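Local structure of ALDH21) (Physcomitrella patens subsp. patens, 5MZ5) at residues Arg53-Val58 with Ala67-Gln72; Gly172-Phe177 with Leu502-Leu507; Val182-Pro187 with His197-Ala202; Cys292-Tyr297 with Glu330-Glu335. The protein oxidises succinic semialdehyde with NADP(+) as a tetrameric member of the aldehyde dehydrogenase family, and probably accepts glyceraldehyde 3-phosphate as well. One frame throughout, in Å; residues are numbered along the deposited sequence.

Contact 1 (Arg53-Val58 with Ala67-Gln72); sequences RKWLDV and AAKVPQ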
loop_
_atom_site.group_PDB
_atom_site.type_symbol
_atom_site.label_atom_id
_atom_site.label_comp_id
_atom_site.label_asym_id
_atom_site.label_seq_id
_atom_site.Cartn_x
_atom_site.Cartn_y
_atom_site.Cartn_z
ATOM N N ARG A 53 -18.776 -39.577 26.375
ATOM C CA ARG A 53 -17.441 -39.641 25.781
ATOM C C ARG A 53 -16.350 -40.111 26.731
ATOM O O ARG A 53 -16.455 -39.947 27.950
ATOM C CB ARG A 53 -17.049 -38.293 25.138
ATOM C CG ARG A 53 -17.868 -37.955 23.905
ATOM C CD ARG A 53 -17.686 -36.515 23.501
ATOM N NE ARG A 53 -18.528 -36.189 22.353
ATOM C CZ ARG A 53 -19.779 -35.741 22.429
ATOM N NH1 ARG A 53 -20.352 -35.542 23.613
ATOM N NH2 ARG A 53 -20.468 -35.493 21.325
ATOM N N LYS A 54 -15.283 -40.674 26.139
ATOM C CA LYS A 54 -14.077 -41.112 26.813
ATOM C C LYS A 54 -13.283 -39.897 27.290
ATOM O O LYS A 54 -13.389 -38.813 26.710
ATOM C CB LYS A 54 -13.258 -41.995 25.855
ATOM C CG LYS A 54 -13.435 -43.514 26.094
ATOM C CD LYS A 54 -14.866 -44.057 25.904
ATOM C CE LYS A 54 -15.166 -45.218 26.822
ATOM N NZ LYS A 54 -16.617 -45.319 27.120
ATOM N N TRP A 55 -12.513 -40.066 28.360
ATOM C CA TRP A 55 -11.757 -38.961 28.934
ATOM C C TRP A 55 -10.306 -38.959 28.544
ATOM O O TRP A 55 -9.680 -40.004 28.453
ATOM C CB TRP A 55 -11.873 -38.946 30.463
ATOM C CG TRP A 55 -13.255 -38.688 30.989
ATOM C CD1 TRP A 55 -14.082 -39.593 31.587
ATOM C CD2 TRP A 55 -13.964 -37.438 30.979
ATOM N NE1 TRP A 55 -15.256 -38.984 31.967
ATOM C CE2 TRP A 55 -15.217 -37.662 31.592
ATOM C CE3 TRP A 55 -13.647 -36.139 30.549
ATOM C CZ2 TRP A 55 -16.146 -36.632 31.798
ATOM C CZ3 TRP A 55 -14.574 -35.124 30.738
ATOM C CH2 TRP A 55 -15.820 -35.379 31.326
ATOM N N LEU A 56 -9.779 -37.766 28.306
ATOM C CA LEU A 56 -8.367 -37.518 28.055
ATOM C C LEU A 56 -7.820 -36.892 29.349
ATOM O O LEU A 56 -8.386 -35.900 29.845
ATOM C CB LEU A 56 -8.178 -36.551 26.862
ATOM C CG LEU A 56 -6.742 -36.057 26.571
ATOM C CD1 LEU A 56 -5.831 -37.205 26.041
ATOM C CD2 LEU A 56 -6.755 -34.879 25.591
ATOM N N ASP A 57 -6.730 -37.466 29.890
ATOM C CA ASP A 57 -6.095 -36.964 31.117
ATOM C C ASP A 57 -5.118 -35.857 30.795
ATOM O O ASP A 57 -4.297 -36.007 29.897
ATOM C CB ASP A 57 -5.335 -38.088 31.838
ATOM C CG ASP A 57 -6.179 -39.134 32.546
ATOM O OD1 ASP A 57 -7.385 -38.884 32.751
ATOM O OD2 ASP A 57 -5.606 -40.169 32.971
ATOM N N VAL A 58 -5.193 -34.747 31.532
ATOM C CA VAL A 58 -4.261 -33.634 31.384
ATOM C C VAL A 58 -3.503 -33.498 32.696
ATOM O O VAL A 58 -4.101 -33.238 33.751
ATOM C CB VAL A 58 -4.880 -32.300 30.899
ATOM C CG1 VAL A 58 -3.799 -31.218 30.743
ATOM C CG2 VAL A 58 -5.641 -32.494 29.588
ATOM N N ALA A 67 -4.639 -33.158 36.598
ATOM C CA ALA A 67 -5.308 -31.962 37.094
ATOM C C ALA A 67 -6.595 -31.661 36.362
ATOM O O ALA A 67 -7.423 -30.886 36.854
ATOM C CB ALA A 67 -4.365 -30.775 37.030
ATOM N N ALA A 68 -6.767 -32.273 35.191
ATOM C CA ALA A 68 -7.922 -32.058 34.342
ATOM C C ALA A 68 -8.300 -33.284 33.520
ATOM O O ALA A 68 -7.444 -34.111 33.202
ATOM C CB ALA A 68 -7.675 -30.854 33.432
ATOM N N LYS A 69 -9.598 -33.392 33.191
ATOM C CA LYS A 69 -10.202 -34.447 32.368
ATOM C C LYS A 69 -10.942 -33.754 31.242
ATOM O O LYS A 69 -11.743 -32.842 31.482
ATOM C CB LYS A 69 -11.151 -35.328 33.186
ATOM C CG LYS A 69 -10.421 -36.296 34.095
ATOM C CD LYS A 69 -11.394 -37.049 34.951
ATOM C CE LYS A 69 -11.384 -38.520 34.643
ATOM N NZ LYS A 69 -12.580 -39.197 35.211
ATOM N N VAL A 70 -10.605 -34.124 30.004
ATOM C CA VAL A 70 -11.177 -33.506 28.793
ATOM C C VAL A 70 -11.917 -34.569 27.978
ATOM O O VAL A 70 -11.321 -35.613 27.705
ATOM C CB VAL A 70 -10.047 -32.855 27.937
ATOM C CG1 VAL A 70 -10.595 -32.275 26.654
ATOM C CG2 VAL A 70 -9.283 -31.805 28.718
ATOM N N PRO A 71 -13.176 -34.340 27.544
ATOM C CA PRO A 71 -13.838 -35.325 26.675
ATOM C C PRO A 71 -13.068 -35.526 25.370
ATOM O O PRO A 71 -12.500 -34.578 24.823
ATOM C CB PRO A 71 -15.204 -34.683 26.380
ATOM C CG PRO A 71 -15.397 -33.655 27.429
ATOM C CD PRO A 71 -14.029 -33.145 27.724
ATOM N N GLN A 72 -13.000 -36.772 24.904
ATOM C CA GLN A 72 -12.336 -37.082 23.646
ATOM C C GLN A 72 -13.398 -37.185 22.562
ATOM O O GLN A 72 -14.375 -37.917 22.730
ATOM C CB GLN A 72 -11.487 -38.358 23.737
ATOM C CG GLN A 72 -10.565 -38.511 22.532
ATOM C CD GLN A 72 -9.569 -39.614 22.715
ATOM O OE1 GLN A 72 -9.868 -40.799 22.516
ATOM N NE2 GLN A 72 -8.342 -39.236 23.033
HETATM O O HOH W 1 -14.944 -40.465 23.345
#

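Contact 2 (Gly172-Phe177 with Leu502-Leu507); sequences GIVKKF and LETKVL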
loop_
_atom_site.group_PDB
_atom_site.type_symbol
_atom_site.label_atom_id
_atom_site.label_comp_id
_atom_site.label_asym_id
_atom_site.label_seq_id
_atom_site.Cartn_x
_atom_site.Cartn_y
_atom_site.Cartn_z
ATOM N N GLY A 172 -10.511 -2.392 -12.932
ATOM C CA GLY A 172 -10.781 -3.518 -12.056
ATOM C C GLY A 172 -10.879 -3.151 -10.604
ATOM O O GLY A 172 -10.265 -2.177 -10.151
ATOM N N ILE A 173 -11.690 -3.907 -9.878
ATOM C CA ILE A 173 -11.815 -3.813 -8.425
ATOM C C ILE A 173 -11.323 -5.162 -7.911
ATOM O O ILE A 173 -11.887 -6.196 -8.263
ATOM C CB ILE A 173 -13.247 -3.474 -7.919
ATOM C CG1 ILE A 173 -13.680 -2.063 -8.390
ATOM C CG2 ILE A 173 -13.315 -3.612 -6.365
ATOM C CD1 ILE A 173 -15.176 -1.834 -8.382
ATOM N N VAL A 174 -10.244 -5.140 -7.127
ATOM C CA VAL A 174 -9.646 -6.334 -6.536
ATOM C C VAL A 174 -10.054 -6.369 -5.071
ATOM O O VAL A 174 -9.770 -5.431 -4.338
ATOM C CB VAL A 174 -8.105 -6.374 -6.710
ATOM C CG1 VAL A 174 -7.534 -7.679 -6.169
ATOM C CG2 VAL A 174 -7.713 -6.186 -8.171
ATOM N N LYS A 175 -10.739 -7.434 -4.659
ATOM C CA LYS A 175 -11.234 -7.591 -3.297
ATOM C C LYS A 175 -10.839 -8.976 -2.788
ATOM O O LYS A 175 -10.619 -9.888 -3.578
ATOM C CB LYS A 175 -12.770 -7.402 -3.308
ATOM C CG LYS A 175 -13.415 -7.060 -1.993
ATOM C CD LYS A 175 -14.757 -6.402 -2.237
ATOM C CE LYS A 175 -15.893 -7.124 -1.564
ATOM N NZ LYS A 175 -17.155 -6.345 -1.670
ATOM N N LYS A 176 -10.696 -9.113 -1.469
ATOM C CA LYS A 176 -10.315 -10.364 -0.813
ATOM C C LYS A 176 -11.508 -10.981 -0.113
ATOM O O LYS A 176 -12.306 -10.273 0.501
ATOM C CB LYS A 176 -9.133 -10.153 0.144
ATOM C CG LYS A 176 -7.822 -9.881 -0.571
ATOM C CD LYS A 176 -6.748 -9.490 0.412
ATOM C CE LYS A 176 -5.497 -8.985 -0.264
ATOM N NZ LYS A 176 -4.520 -10.084 -0.485
ATOM N N PHE A 177 -11.651 -12.303 -0.239
ATOM C CA PHE A 177 -12.777 -13.043 0.320
ATOM C C PHE A 177 -12.319 -14.155 1.250
ATOM O O PHE A 177 -11.263 -14.729 0.999
ATOM C CB PHE A 177 -13.607 -13.645 -0.838
ATOM C CG PHE A 177 -14.362 -12.624 -1.654
ATOM C CD1 PHE A 177 -13.716 -11.881 -2.643
ATOM C CD2 PHE A 177 -15.720 -12.407 -1.440
ATOM C CE1 PHE A 177 -14.411 -10.907 -3.373
ATOM C CE2 PHE A 177 -16.418 -11.449 -2.185
ATOM C CZ PHE A 177 -15.765 -10.724 -3.164
ATOM N N LEU A 502 -7.438 -15.611 2.958
ATOM C CA LEU A 502 -8.148 -14.763 2.003
ATOM C C LEU A 502 -7.862 -15.161 0.573
ATOM O O LEU A 502 -6.740 -15.529 0.244
ATOM C CB LEU A 502 -7.806 -13.271 2.225
ATOM C CG LEU A 502 -8.437 -12.599 3.454
ATOM C CD1 LEU A 502 -7.713 -11.305 3.806
ATOM C CD2 LEU A 502 -9.918 -12.324 3.265
ATOM N N GLU A 503 -8.888 -15.109 -0.276
ATOM C CA GLU A 503 -8.752 -15.380 -1.705
ATOM C C GLU A 503 -8.971 -14.092 -2.471
ATOM O O GLU A 503 -9.872 -13.322 -2.146
ATOM C CB GLU A 503 -9.712 -16.481 -2.188
ATOM C CG GLU A 503 -9.168 -17.886 -1.957
ATOM C CD GLU A 503 -8.042 -18.353 -2.872
ATOM O OE1 GLU A 503 -7.631 -19.524 -2.730
ATOM O OE2 GLU A 503 -7.552 -17.558 -3.705
ATOM N N THR A 504 -8.140 -13.859 -3.470
ATOM C CA THR A 504 -8.238 -12.685 -4.331
ATOM C C THR A 504 -9.312 -12.909 -5.408
ATOM O O THR A 504 -9.340 -13.967 -6.033
ATOM C CB THR A 504 -6.861 -12.383 -4.955
ATOM O OG1 THR A 504 -5.965 -12.059 -3.896
ATOM C CG2 THR A 504 -6.908 -11.210 -5.948
ATOM N N LYS A 505 -10.172 -11.904 -5.622
ATOM C CA LYS A 505 -11.174 -11.911 -6.694
ATOM C C LYS A 505 -11.145 -10.553 -7.358
ATOM O O LYS A 505 -11.167 -9.529 -6.679
ATOM C CB LYS A 505 -12.587 -12.237 -6.187
ATOM C CG LYS A 505 -13.588 -12.605 -7.298
ATOM C CD LYS A 505 -15.034 -12.753 -6.785
ATOM C CE LYS A 505 -15.193 -13.765 -5.646
ATOM N NZ LYS A 505 -16.616 -13.948 -5.228
ATOM N N VAL A 506 -11.088 -10.538 -8.692
ATOM C CA VAL A 506 -11.110 -9.268 -9.447
ATOM C C VAL A 506 -12.431 -9.118 -10.222
ATOM O O VAL A 506 -12.919 -10.075 -10.806
ATOM C CB VAL A 506 -9.847 -9.073 -10.345
ATOM C CG1 VAL A 506 -9.690 -10.212 -11.383
ATOM C CG2 VAL A 506 -9.827 -7.684 -11.023
ATOM N N LEU A 507 -12.991 -7.913 -10.217
ATOM C CA LEU A 507 -14.148 -7.539 -11.018
ATOM C C LEU A 507 -13.559 -6.710 -12.164
ATOM O O LEU A 507 -13.074 -5.598 -11.935
ATOM C CB LEU A 507 -15.185 -6.710 -10.201
ATOM C CG LEU A 507 -16.458 -6.313 -10.946
ATOM C CD1 LEU A 507 -17.297 -7.562 -11.351
ATOM C CD2 LEU A 507 -17.292 -5.303 -10.121
HETATM O O HOH W 2 -4.510 -13.111 0.046
#

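Contact 3 (Val182-Pro187 with His197-Ala202); sequences VSMVSP and HKVAPA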
loop_
_atom_site.group_PDB
_atom_site.type_symbol
_atom_site.label_atom_id
_atom_site.label_comp_id
_atom_site.label_asym_id
_atom_site.label_seq_id
_atom_site.Cartn_x
_atom_site.Cartn_y
_atom_site.Cartn_z
ATOM N N VAL A 182 -11.322 -23.649 7.810
ATOM C CA VAL A 182 -9.906 -23.790 8.128
ATOM C C VAL A 182 -9.678 -24.926 9.116
ATOM O O VAL A 182 -10.330 -24.986 10.158
ATOM C CB VAL A 182 -9.284 -22.453 8.634
ATOM C CG1 VAL A 182 -7.798 -22.615 8.999
ATOM C CG2 VAL A 182 -9.469 -21.312 7.626
ATOM N N SER A 183 -8.721 -25.815 8.783
ATOM C CA SER A 183 -8.267 -26.891 9.663
ATOM C C SER A 183 -7.050 -26.333 10.424
ATOM O O SER A 183 -6.088 -25.871 9.800
ATOM C CB SER A 183 -7.861 -28.122 8.862
ATOM O OG SER A 183 -7.330 -29.078 9.758
ATOM N N MET A 184 -7.115 -26.345 11.766
ATOM C CA MET A 184 -6.039 -25.815 12.623
ATOM C C MET A 184 -5.523 -26.899 13.521
ATOM O O MET A 184 -6.311 -27.605 14.148
ATOM C CB MET A 184 -6.508 -24.616 13.477
ATOM C CG MET A 184 -7.126 -23.488 12.682
ATOM S SD MET A 184 -7.838 -22.256 13.789
ATOM C CE MET A 184 -8.233 -21.022 12.631
ATOM N N VAL A 185 -4.195 -27.051 13.556
ATOM C CA VAL A 185 -3.485 -28.019 14.386
ATOM C C VAL A 185 -2.403 -27.225 15.105
ATOM O O VAL A 185 -1.524 -26.651 14.471
ATOM C CB VAL A 185 -2.941 -29.236 13.577
ATOM C CG1 VAL A 185 -2.243 -30.238 14.506
ATOM C CG2 VAL A 185 -4.075 -29.933 12.787
ATOM N N SER A 186 -2.524 -27.125 16.425
ATOM C CA SER A 186 -1.656 -26.283 17.245
ATOM C C SER A 186 -0.679 -27.079 18.154
ATOM O O SER A 186 -0.885 -28.268 18.373
ATOM C CB SER A 186 -2.505 -25.303 18.043
ATOM O OG SER A 186 -3.482 -25.988 18.806
ATOM N N PRO A 187 0.397 -26.436 18.677
ATOM C CA PRO A 187 1.378 -27.183 19.482
ATOM C C PRO A 187 1.178 -27.098 21.005
ATOM O O PRO A 187 0.250 -26.437 21.501
ATOM C CB PRO A 187 2.693 -26.523 19.063
ATOM C CG PRO A 187 2.306 -25.063 18.925
ATOM C CD PRO A 187 0.837 -25.029 18.497
ATOM N N HIS A 197 -2.679 -17.149 17.239
ATOM C CA HIS A 197 -2.108 -16.788 15.937
ATOM C C HIS A 197 -2.786 -17.483 14.739
ATOM O O HIS A 197 -2.507 -17.125 13.591
ATOM C CB HIS A 197 -0.581 -16.981 15.931
ATOM C CG HIS A 197 0.145 -15.774 16.446
ATOM N ND1 HIS A 197 0.170 -14.579 15.727
ATOM C CD2 HIS A 197 0.829 -15.601 17.601
ATOM C CE1 HIS A 197 0.887 -13.744 16.448
ATOM N NE2 HIS A 197 1.302 -14.313 17.585
ATOM N N LYS A 198 -3.698 -18.437 14.999
ATOM C CA LYS A 198 -4.489 -19.103 13.959
ATOM C C LYS A 198 -5.956 -18.665 14.063
ATOM O O LYS A 198 -6.560 -18.277 13.057
ATOM C CB LYS A 198 -4.374 -20.641 14.060
ATOM C CG LYS A 198 -2.968 -21.169 13.863
ATOM C CD LYS A 198 -2.944 -22.698 13.874
ATOM C CE LYS A 198 -1.540 -23.269 13.831
ATOM N NZ LYS A 198 -0.720 -22.725 12.699
ATOM N N VAL A 199 -6.509 -18.703 15.279
ATOM C CA VAL A 199 -7.909 -18.387 15.610
ATOM C C VAL A 199 -8.259 -16.888 15.400
ATOM O O VAL A 199 -9.281 -16.603 14.779
ATOM C CB VAL A 199 -8.269 -18.874 17.040
ATOM C CG1 VAL A 199 -9.585 -18.268 17.548
ATOM C CG2 VAL A 199 -8.295 -20.398 17.104
ATOM N N ALA A 200 -7.432 -15.955 15.916
ATOM C CA ALA A 200 -7.693 -14.502 15.789
ATOM C C ALA A 200 -7.744 -14.077 14.305
ATOM O O ALA A 200 -8.747 -13.491 13.938
ATOM C CB ALA A 200 -6.673 -13.687 16.587
ATOM N N PRO A 201 -6.783 -14.462 13.406
ATOM C CA PRO A 201 -6.943 -14.119 11.974
ATOM C C PRO A 201 -8.144 -14.776 11.265
ATOM O O PRO A 201 -8.724 -14.138 10.392
ATOM C CB PRO A 201 -5.600 -14.526 11.346
ATOM C CG PRO A 201 -4.989 -15.448 12.283
ATOM C CD PRO A 201 -5.469 -15.106 13.648
ATOM N N ALA A 202 -8.555 -16.005 11.656
ATOM C CA ALA A 202 -9.729 -16.685 11.078
ATOM C C ALA A 202 -11.013 -15.898 11.355
ATOM O O ALA A 202 -11.821 -15.703 10.453
ATOM C CB ALA A 202 -9.847 -18.097 11.617
#

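Contact 4 (Cys292-Tyr297 with Glu330-Glu335); sequences CIVDDY and ERLYDE. With GOL (glycerol), chain F.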
loop_
_atom_site.group_PDB
_atom_site.type_symbol
_atom_site.label_atom_id
_atom_site.label_comp_id
_atom_site.label_asym_id
_atom_site.label_seq_id
_atom_site.Cartn_x
_atom_site.Cartn_y
_atom_site.Cartn_z
ATOM N N CYS A 292 23.087 -16.973 16.781
ATOM C CA CYS A 292 23.270 -15.567 17.137
ATOM C C CYS A 292 24.737 -15.221 16.990
ATOM O O CYS A 292 25.583 -15.970 17.463
ATOM C CB CYS A 292 22.759 -15.249 18.545
ATOM S SG CYS A 292 22.760 -13.478 18.964
ATOM N N ILE A 293 25.024 -14.092 16.323
ATOM C CA ILE A 293 26.362 -13.538 16.169
ATOM C C ILE A 293 26.543 -12.426 17.217
ATOM O O ILE A 293 25.684 -11.560 17.341
ATOM C CB ILE A 293 26.619 -12.994 14.735
ATOM C CG1 ILE A 293 26.620 -14.133 13.700
ATOM C CG2 ILE A 293 27.948 -12.196 14.676
ATOM C CD1 ILE A 293 26.821 -13.711 12.232
ATOM N N VAL A 294 27.648 -12.466 17.967
ATOM C CA VAL A 294 28.019 -11.425 18.917
ATOM C C VAL A 294 29.317 -10.815 18.370
ATOM O O VAL A 294 30.380 -11.407 18.513
ATOM C CB VAL A 294 28.122 -11.912 20.399
ATOM C CG1 VAL A 294 28.652 -10.800 21.326
ATOM C CG2 VAL A 294 26.775 -12.416 20.891
ATOM N N ASP A 295 29.204 -9.669 17.669
ATOM C CA ASP A 295 30.361 -8.965 17.100
ATOM C C ASP A 295 30.693 -7.693 17.881
ATOM O O ASP A 295 31.720 -7.076 17.641
ATOM C CB ASP A 295 30.155 -8.672 15.592
ATOM C CG ASP A 295 31.455 -8.499 14.811
ATOM O OD1 ASP A 295 32.215 -9.485 14.684
ATOM O OD2 ASP A 295 31.689 -7.396 14.294
ATOM N N ASP A 296 29.827 -7.326 18.833
ATOM C CA ASP A 296 29.913 -6.147 19.702
ATOM C C ASP A 296 28.977 -6.344 20.895
ATOM O O ASP A 296 28.139 -7.248 20.877
ATOM C CB ASP A 296 29.462 -4.866 18.935
ATOM C CG ASP A 296 30.541 -4.148 18.143
ATOM O OD1 ASP A 296 31.609 -3.841 18.728
ATOM O OD2 ASP A 296 30.297 -3.832 16.966
ATOM N N TYR A 297 29.092 -5.473 21.912
ATOM C CA TYR A 297 28.206 -5.449 23.080
ATOM C C TYR A 297 27.291 -4.259 22.845
ATOM O O TYR A 297 27.783 -3.138 22.684
ATOM C CB TYR A 297 28.985 -5.272 24.400
ATOM C CG TYR A 297 30.094 -6.268 24.648
ATOM C CD1 TYR A 297 30.009 -7.575 24.169
ATOM C CD2 TYR A 297 31.196 -5.931 25.430
ATOM C CE1 TYR A 297 31.032 -8.492 24.389
ATOM C CE2 TYR A 297 32.215 -6.848 25.680
ATOM C CZ TYR A 297 32.124 -8.132 25.163
ATOM O OH TYR A 297 33.119 -9.044 25.402
ATOM N N GLU A 330 36.395 -13.701 18.319
ATOM C CA GLU A 330 37.587 -14.063 19.084
ATOM C C GLU A 330 38.052 -13.001 20.091
ATOM O O GLU A 330 38.507 -13.384 21.174
ATOM C CB GLU A 330 38.736 -14.472 18.149
ATOM C CG GLU A 330 39.240 -13.368 17.233
ATOM C CD GLU A 330 40.333 -13.707 16.238
ATOM O OE1 GLU A 330 40.442 -12.963 15.238
ATOM O OE2 GLU A 330 41.073 -14.698 16.436
ATOM N N ARG A 331 37.938 -11.679 19.761
ATOM C CA ARG A 331 38.374 -10.610 20.679
ATOM C C ARG A 331 37.453 -10.490 21.914
ATOM O O ARG A 331 37.878 -9.989 22.951
ATOM C CB ARG A 331 38.544 -9.245 19.946
ATOM C CG ARG A 331 37.243 -8.446 19.803
ATOM C CD ARG A 331 37.302 -7.232 18.876
ATOM N NE ARG A 331 36.156 -6.340 19.101
ATOM C CZ ARG A 331 34.952 -6.463 18.533
ATOM N NH1 ARG A 331 34.724 -7.416 17.641
ATOM N NH2 ARG A 331 33.983 -5.614 18.831
ATOM N N LEU A 332 36.198 -10.958 21.792
ATOM C CA LEU A 332 35.184 -10.872 22.848
ATOM C C LEU A 332 34.928 -12.203 23.527
ATOM O O LEU A 332 34.320 -12.225 24.595
ATOM C CB LEU A 332 33.846 -10.367 22.238
ATOM C CG LEU A 332 33.872 -9.074 21.412
ATOM C CD1 LEU A 332 32.507 -8.810 20.784
ATOM C CD2 LEU A 332 34.361 -7.882 22.242
ATOM N N TYR A 333 35.361 -13.302 22.895
ATOM C CA TYR A 333 35.072 -14.674 23.288
ATOM C C TYR A 333 35.228 -15.003 24.784
ATOM O O TYR A 333 34.253 -15.464 25.379
ATOM C CB TYR A 333 35.860 -15.675 22.441
ATOM C CG TYR A 333 35.338 -17.085 22.597
ATOM C CD1 TYR A 333 34.191 -17.503 21.922
ATOM C CD2 TYR A 333 35.953 -17.987 23.465
ATOM C CE1 TYR A 333 33.697 -18.798 22.071
ATOM C CE2 TYR A 333 35.462 -19.284 23.627
ATOM C CZ TYR A 333 34.329 -19.682 22.931
ATOM O OH TYR A 333 33.849 -20.959 23.072
ATOM N N ASP A 334 36.429 -14.823 25.375
ATOM C CA ASP A 334 36.672 -15.171 26.784
ATOM C C ASP A 334 35.781 -14.389 27.744
ATOM O O ASP A 334 35.226 -14.973 28.674
ATOM C CB ASP A 334 38.165 -15.039 27.152
ATOM C CG ASP A 334 39.117 -15.960 26.394
ATOM O OD1 ASP A 334 38.666 -17.037 25.922
ATOM O OD2 ASP A 334 40.322 -15.649 26.343
ATOM N N GLU A 335 35.599 -13.083 27.480
ATOM C CA GLU A 335 34.752 -12.215 28.296
ATOM C C GLU A 335 33.271 -12.645 28.234
ATOM O O GLU A 335 32.622 -12.740 29.278
ATOM C CB GLU A 335 34.945 -10.746 27.899
ATOM C CG GLU A 335 34.321 -9.773 28.879
ATOM C CD GLU A 335 34.547 -8.297 28.611
ATOM O OE1 GLU A 335 34.808 -7.922 27.445
ATOM O OE2 GLU A 335 34.437 -7.507 29.576
HETATM C C1 GOL F . 32.438 -4.570 21.883
HETATM O O1 GOL F . 31.396 -3.601 21.781
HETATM C C2 GOL F . 33.816 -3.944 21.936
HETATM O O2 GOL F . 33.967 -2.940 20.922
HETATM C C3 GOL F . 34.113 -3.356 23.294
HETATM O O3 GOL F . 34.630 -4.360 24.154
#

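Contact 1 (Arg53-Val58 with Ala67-Gln72)
With CG of Trp-55 anti to its own carbonyl carbon (chi1 -65°) and the Lys-69 chain bent at chi3 (116°), the lysine tip is carried over the indole of the neighbouring strand. The two belong to a beta hairpin of strands 55-59 and 66-71, which run antiparallel. Lys-69 NZ stands 4.2 Å from the centroid of the Trp-55 five-membered ring and 23° off its normal, a cation-pi contact. Farther round the same indole, Trp-55 CZ3 packs against Pro-71 CD at 3.6 Å. The other sheet face carries Leu-56, Val-58, Ala-68 and Val-70, where Val-58 CG2 meets Val-70 CG2 at 3.8 Å; Leu-219 of helix 219-229 covers the two valines and Ala-68. Leu-56 and Val-70 form a reciprocal hydrogen-bonded pair, Leu-56 N reaching Val-70 O at 2.7 Å. The register slips at Val-58, which both Ala-67 and Ala-68 face in a classic beta bulge, so that Val-58 O accepts from two backbone N-H groups. At the opposite end Gln-72 N donates to Lys-54 O, and a water accepts from Lys-54 N at 2.8 Å while donating to Gln-72 O at 2.7 Å.

Contact 2 (Gly172-Phe177 with Leu502-Leu507)
An antiparallel ladder joins strand 170-178 to the C-terminal strand 502-510, and Phe-177 of one strand packs against Lys-505 of the other. The Lys-505 chain bends at chi3 (-56°), which folds CE and NZ over one face of the phenyl ring. Lys-505 NZ lies 3.9 Å from the Phe-177 ring centroid and 12° off the normal, a cation-pi contact, while CE adds a CH-pi contact and Lys-505 CB touches Phe-177 CE1 at 3.6 Å. Cut back to an alanine, Phe-177 would probably leave the Lys-505 methylenes and ammonium without this aromatic surface and open a gap beside them. Three reciprocal hydrogen-bonded pairs fix the register: Ile-173 with Leu-507, Lys-175 with Lys-505 and Phe-177 with Glu-503, the bond from Lys-175 N to Lys-505 O being nearly straight at 176°. With strand 156-160 on the far side of 170-178, the two strands make up the three-stranded sheet of the oligomerisation arm of the aldehyde dehydrogenase fold. Val-506 and Leu-507 continue it as a parallel ladder into a second subunit, where the backbone oxygens of Phe-458 and Met-461 accept from Lys-505 NZ. On the face bearing Val-174 and Thr-504, Val-174 CG1 meets Thr-504 CG2 at 3.6 Å. Lys-176 CB rests against Leu-502 CD2 at 3.9 Å, and a water bridges Lys-176 NZ to Leu-502 O.

Contact 3 (Val182-Pro187 with His197-Ala202)
Lys-198, whose CB lies 3.8 Å from Met-184 SD, is the first residue of helix segment 197-202 to meet the strand. Its side chain runs past the methionine in the opposite direction, and Lys-198 CE comes 3.4 Å from Val-185 O; beyond that, Lys-198 NZ is held by Thr-262, Thr-264 and Glu-492. Lys-198 O is 3.2 Å from Met-184 CE. Next, Val-199 crosses the methionine at about a right angle, Val-199 CG2 lying 3.8 Å from Met-184 SD. This is the strand-to-helix packing of a beta-alpha-beta unit, 182-185, 193-205 and 209-212, in the Rossmann-type NADP(+)-binding domain; the segment axes run 159° apart at 9.6 Å. One turn on from Lys-198, Ala-202 presents CB to Met-184 CE at 3.5 Å, a tight carbon pair. Met-184 reaches this far because it is extended beyond CG (chi2 and chi3 both 172°). Replacing Met-184 with an alanine would probably open a gap between strand and helix and leave Val-199 CG2 and Ala-202 CB without their sulfur and methyl partners.

Contact 4 (Cys292-Tyr297 with Glu330-Glu335)
Strand 292-294 ends in a loop that passes the start of helix 333-345, the CA atoms of Asp-295 and Leu-332 being 7.7 Å apart. The contact joins the loop after the first strand of a beta-alpha-beta crossover (290-294, 301-313, 323-329) to the helix that follows the second. The extended Arg-331 chain brings its guanidinium end-on to one backbone oxygen, NH1 and NH2 lying 3.0 and 2.9 Å from Asp-295 O, which is near the guanidinium plane. Arg-331 NH2 also makes a salt bridge to Asp-296 OD1 at 3.0 Å, the carboxylate and guanidinium planes 78° apart. Leu-332 CD2 lies over the rim of one guanidinium face and 3.7 Å from Tyr-297 CZ, while Leu-332 CD1 is 3.6 Å from Asp-296 N. Tyr-297 OH donates to Glu-335 OE1 at 2.9 Å, from above the carboxylate plane. A glycerol places C1 over one face of the tyrosine ring; its O1 accepts from Tyr-297 N at 3.0 Å and donates to Asp-296 OD1. Asp-296 OD1 thus serves both arginine and glycerol, and probably offsets most of the Arg-331 charge, since the Asp-295 carboxylate is farther off and bound by Lys-453 and Tyr-425.

Overall arrangement
Contact 3 is the most central of the four, about 10 Å from the chain centre, and includes Ser-186, an NADP(+)-binding residue; its Lys-198 side chain comes about 5 Å from that of Glu-285, the predicted active-site residue. The centres of contact 1 and contact 3 are about 22 Å apart. Contact 1 nevertheless also borders the NADP(+) site, empty in this apo structure: the Leu-56 side chain is about 4 Å from that of Ser-215, which binds NADP(+). Contact 2 approaches contact 3 to about 7 Å between nearest atoms, strand 170-178 leading directly into strand 182-185, but faces neighbouring subunits. Contact 4 lies about 50 Å from contacts 1 and 2, centre to centre, and away from the annotated sites.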